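Local coordinates for endo-1,4-beta-mannanase (Eisenia fetida, PDB 5Y6T), which probably hydrolyses internal beta-1,4-mannosidic linkages of mannans, as a cold-adapted glycoside hydrolase of family GH5, at residues G272-N284 / R306-Y320. Numbering follows the deposited sequence. Where two conformers were deposited one is given.
Sequences GAYTSSSPLLVPN and RSITDQFDWAYTQGY
A chi1 of -179° turns the W314 side chain away from its own N and carries the indole off helix 308-317 against L280-P283, while Y320, CG beside its own N (chi1 -59°), brings its hydroxyl to V282 O, the carbonyl that W314 NE1 also reaches. The two donors grip that oxygen from opposite faces of its plane: W314 NE1 at 3.2 Å, with V282 O almost in the indole plane, and Y320 OH at 2.7 Å. One indole face receives L280 O, 3.4 Å from W314 CE2; the opposite face is covered by Q318 CG. Replacing W314 by an alanine would probably leave V282 O with Y320 OH alone of these two donors and open a gap between L280 O and Q318. Past the helix's C-terminal end, N284 N gives Q318 O a nearly linear bond of 2.9 Å, and N284 CB sits over the face of the Y320 ring, 3.6 Å from its centroid, a CH-pi contact. N284 OD1 is bound by N293 of strand 293-297.

At the other end, Q311 NE2 makes only a weak bond to Y274 OH, its firmer acceptor being S299 O. L281 CD1 lies over one face of the R306 guanidinium, 3.7 Å from R306 NH2, and two waters link R306 NH1 to L280 O; D304 holds R306 NE in a salt bridge. The segments thus join the loop following strand 262-266 to the last helix before strand 322-325 of the (beta/alpha)8 barrel expected of GH5. Chemically, V282 O takes an indole and a phenol donor and L280 O two waters, while N284 N donates, so main-chain polar groups of the loop share the contact with CH-pi and apolar packing.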
# COMPACT_ATOMS: atom_id res chain seq x y z
N GLY A 272 -19.37 13.86 5.97
CA GLY A 272 -19.57 13.40 7.34
C GLY A 272 -20.18 12.04 7.60
O GLY A 272 -20.48 11.71 8.76
N ALA A 273 -20.28 11.21 6.56
CA ALA A 273 -20.74 9.85 6.68
C ALA A 273 -19.88 8.86 5.89
O ALA A 273 -19.50 9.13 4.77
CB ALA A 273 -22.19 9.73 6.15
N TYR A 274 -19.59 7.74 6.52
CA TYR A 274 -19.00 6.63 5.79
C TYR A 274 -20.08 5.99 4.93
O TYR A 274 -21.29 6.06 5.25
CB TYR A 274 -18.47 5.61 6.78
CG TYR A 274 -17.19 6.00 7.45
CD1 TYR A 274 -15.96 6.00 6.76
CD2 TYR A 274 -17.15 6.27 8.83
CE1 TYR A 274 -14.77 6.30 7.42
CE2 TYR A 274 -15.97 6.63 9.48
CZ TYR A 274 -14.80 6.62 8.80
OH TYR A 274 -13.61 6.86 9.44
N THR A 275 -19.67 5.35 3.82
CA THR A 275 -20.52 4.35 3.18
C THR A 275 -20.95 3.26 4.14
O THR A 275 -20.21 2.87 5.08
CB THR A 275 -19.76 3.69 2.01
OG1 THR A 275 -18.47 3.28 2.47
CG2 THR A 275 -19.61 4.65 0.84
N SER A 276 -22.13 2.70 3.88
CA SER A 276 -22.64 1.64 4.77
C SER A 276 -21.80 0.35 4.66
O SER A 276 -21.85 -0.48 5.58
CB SER A 276 -24.14 1.41 4.49
OG SER A 276 -24.29 0.99 3.13
N SER A 277 -21.00 0.22 3.59
CA SER A 277 -20.14 -0.92 3.36
C SER A 277 -18.62 -0.60 3.67
O SER A 277 -17.75 -1.41 3.34
CB SER A 277 -20.29 -1.40 1.91
OG SER A 277 -20.05 -0.32 1.01
N SER A 278 -18.38 0.54 4.32
CA SER A 278 -17.05 0.91 4.79
C SER A 278 -16.47 -0.18 5.66
O SER A 278 -17.20 -0.71 6.55
CB SER A 278 -17.11 2.18 5.64
OG SER A 278 -15.83 2.42 6.23
N PRO A 279 -15.15 -0.45 5.51
CA PRO A 279 -14.56 -1.44 6.39
C PRO A 279 -14.49 -1.04 7.83
O PRO A 279 -14.29 -1.94 8.70
CB PRO A 279 -13.17 -1.68 5.80
CG PRO A 279 -12.82 -0.39 5.08
CD PRO A 279 -14.15 0.06 4.52
N LEU A 280 -14.67 0.24 8.14
CA LEU A 280 -14.84 0.60 9.55
C LEU A 280 -16.26 0.42 10.10
O LEU A 280 -16.46 0.50 11.32
CB LEU A 280 -14.38 2.02 9.75
CG LEU A 280 -12.88 2.26 9.73
CD1 LEU A 280 -12.58 3.74 9.75
CD2 LEU A 280 -12.18 1.59 10.92
N LEU A 281 -17.19 0.00 9.24
CA LEU A 281 -18.60 -0.24 9.63
C LEU A 281 -19.07 -1.65 9.51
O LEU A 281 -20.13 -2.02 10.08
CB LEU A 281 -19.53 0.67 8.82
CG LEU A 281 -19.71 2.11 9.35
CD1 LEU A 281 -18.44 2.91 9.34
CD2 LEU A 281 -20.82 2.80 8.57
N VAL A 282 -18.37 -2.48 8.71
CA VAL A 282 -18.74 -3.87 8.51
C VAL A 282 -17.55 -4.73 8.89
O VAL A 282 -16.38 -4.29 8.76
CB VAL A 282 -19.18 -4.17 7.08
CG1 VAL A 282 -20.33 -3.26 6.65
CG2 VAL A 282 -18.02 -4.08 6.10
N PRO A 283 -17.81 -5.94 9.36
CA PRO A 283 -16.73 -6.91 9.59
C PRO A 283 -16.16 -7.44 8.30
O PRO A 283 -16.86 -7.54 7.30
CB PRO A 283 -17.38 -7.98 10.43
CG PRO A 283 -18.82 -7.91 10.06
CD PRO A 283 -19.14 -6.51 9.65
N ASN A 284 -14.86 -7.69 8.29
CA ASN A 284 -14.13 -8.07 7.07
C ASN A 284 -14.77 -9.36 6.44
O ASN A 284 -14.74 -9.55 5.24
CB ASN A 284 -12.69 -8.31 7.38
CG ASN A 284 -11.92 -8.68 6.16
OD1 ASN A 284 -12.05 -8.04 5.13
ND2 ASN A 284 -11.21 -9.73 6.23
N ARG A 306 -16.34 9.31 14.91
CA ARG A 306 -15.87 8.28 15.75
C ARG A 306 -14.38 8.57 16.05
O ARG A 306 -13.71 9.26 15.32
CB ARG A 306 -16.02 6.89 15.14
CG ARG A 306 -15.25 6.67 13.86
CD ARG A 306 -15.69 5.39 13.15
NE ARG A 306 -17.09 5.50 12.75
CZ ARG A 306 -17.99 4.53 12.75
NH1 ARG A 306 -17.66 3.29 13.04
NH2 ARG A 306 -19.23 4.81 12.38
N SER A 307 -13.87 8.05 17.15
CA SER A 307 -12.54 8.39 17.57
C SER A 307 -11.53 7.47 16.86
O SER A 307 -11.89 6.35 16.42
CB SER A 307 -12.33 8.20 19.04
OG SER A 307 -12.37 6.86 19.36
N ILE A 308 -10.29 7.94 16.83
CA ILE A 308 -9.17 7.13 16.33
C ILE A 308 -9.09 5.76 17.04
O ILE A 308 -8.79 4.71 16.44
CB ILE A 308 -7.83 7.88 16.48
CG1 ILE A 308 -6.75 7.17 15.63
CG2 ILE A 308 -7.39 8.04 17.96
CD1 ILE A 308 -6.84 7.51 14.17
N THR A 309 -9.37 5.73 18.35
CA THR A 309 -9.33 4.46 19.08
C THR A 309 -10.43 3.53 18.61
O THR A 309 -10.24 2.32 18.54
CB THR A 309 -9.38 4.77 20.59
OG1 THR A 309 -8.14 5.43 20.95
CG2 THR A 309 -9.55 3.54 21.40
N ASP A 310 -11.64 4.09 18.39
CA ASP A 310 -12.74 3.30 17.85
C ASP A 310 -12.34 2.62 16.51
O ASP A 310 -12.73 1.46 16.26
CB ASP A 310 -13.96 4.17 17.55
CG ASP A 310 -14.69 4.65 18.80
OD1 ASP A 310 -14.57 4.03 19.90
OD2 ASP A 310 -15.32 5.73 18.62
N GLN A 311 -11.61 3.34 15.68
CA GLN A 311 -11.27 2.86 14.38
C GLN A 311 -10.24 1.74 14.48
O GLN A 311 -10.44 0.66 13.91
CB GLN A 311 -10.78 4.03 13.55
CG GLN A 311 -11.80 5.11 13.25
CD GLN A 311 -11.24 6.36 12.64
OE1 GLN A 311 -10.16 6.85 13.05
NE2 GLN A 311 -11.93 6.91 11.63
N PHE A 312 -9.15 1.94 15.21
CA PHE A 312 -8.16 0.85 15.41
C PHE A 312 -8.80 -0.34 16.10
O PHE A 312 -8.53 -1.53 15.71
CB PHE A 312 -6.97 1.28 16.22
CG PHE A 312 -5.93 2.02 15.41
CD1 PHE A 312 -6.02 3.39 15.23
CD2 PHE A 312 -4.83 1.34 14.91
CE1 PHE A 312 -5.05 4.09 14.50
CE2 PHE A 312 -3.87 2.00 14.14
CZ PHE A 312 -3.93 3.39 13.99
N ASP A 313 -9.69 -0.08 17.05
CA ASP A 313 -10.35 -1.17 17.74
C ASP A 313 -11.19 -2.04 16.77
O ASP A 313 -11.22 -3.24 16.87
CB ASP A 313 -11.22 -0.68 18.94
CG ASP A 313 -11.63 -1.84 19.85
OD1 ASP A 313 -10.74 -2.31 20.61
OD2 ASP A 313 -12.76 -2.36 19.70
N TRP A 314 -11.93 -1.39 15.90
CA TRP A 314 -12.79 -2.06 14.95
C TRP A 314 -11.93 -2.94 14.07
O TRP A 314 -12.24 -4.07 13.83
CB TRP A 314 -13.55 -1.04 14.12
CG TRP A 314 -14.48 -1.68 13.14
CD1 TRP A 314 -14.24 -2.01 11.85
CD2 TRP A 314 -15.81 -2.14 13.43
NE1 TRP A 314 -15.31 -2.68 11.31
CE2 TRP A 314 -16.30 -2.74 12.27
CE3 TRP A 314 -16.63 -2.09 14.60
CZ2 TRP A 314 -17.64 -3.28 12.19
CZ3 TRP A 314 -17.93 -2.63 14.53
CH2 TRP A 314 -18.40 -3.27 13.33
N ALA A 315 -10.81 -2.40 13.55
CA ALA A 315 -9.97 -3.16 12.64
C ALA A 315 -9.48 -4.46 13.31
O ALA A 315 -9.49 -5.53 12.73
CB ALA A 315 -8.79 -2.33 12.23
N TYR A 316 -9.07 -4.31 14.56
CA TYR A 316 -8.47 -5.40 15.34
C TYR A 316 -9.48 -6.49 15.67
O TYR A 316 -9.15 -7.68 15.66
CB TYR A 316 -7.77 -4.87 16.61
CG TYR A 316 -7.02 -5.96 17.31
CD1 TYR A 316 -5.73 -6.33 16.88
CD2 TYR A 316 -7.56 -6.60 18.38
CE1 TYR A 316 -5.02 -7.36 17.48
CE2 TYR A 316 -6.86 -7.61 19.02
CZ TYR A 316 -5.59 -8.01 18.55
OH TYR A 316 -4.87 -9.02 19.14
N THR A 317 -10.71 -6.08 15.95
CA THR A 317 -11.68 -7.01 16.49
C THR A 317 -12.68 -7.57 15.46
O THR A 317 -13.38 -8.50 15.77
CB THR A 317 -12.49 -6.32 17.60
OG1 THR A 317 -13.18 -5.18 17.09
CG2 THR A 317 -11.57 -5.93 18.76
N GLN A 318 -12.73 -6.98 14.28
CA GLN A 318 -13.76 -7.35 13.28
C GLN A 318 -13.12 -7.93 12.02
O GLN A 318 -13.74 -7.84 10.91
CB GLN A 318 -14.58 -6.09 12.97
CG GLN A 318 -15.37 -5.61 14.21
CD GLN A 318 -16.39 -6.64 14.66
OE1 GLN A 318 -16.89 -7.39 13.86
NE2 GLN A 318 -16.72 -6.66 15.96
N GLY A 319 -11.96 -8.55 12.15
CA GLY A 319 -11.50 -9.49 11.07
C GLY A 319 -10.44 -8.98 10.11
O GLY A 319 -10.04 -9.68 9.17
N TYR A 320 -9.91 -7.78 10.37
CA TYR A 320 -8.87 -7.18 9.50
C TYR A 320 -7.47 -7.57 9.96
O TYR A 320 -7.26 -7.96 11.11
CB TYR A 320 -9.05 -5.67 9.40
CG TYR A 320 -10.40 -5.27 8.85
CD1 TYR A 320 -11.52 -5.18 9.68
CD2 TYR A 320 -10.62 -5.17 7.49
CE1 TYR A 320 -12.79 -4.91 9.19
CE2 TYR A 320 -11.85 -4.90 7.00
CZ TYR A 320 -12.95 -4.77 7.82
OH TYR A 320 -14.16 -4.53 7.27
O HOH W 1 -15.14 1.94 13.36
O HOH W 2 -18.40 0.44 13.35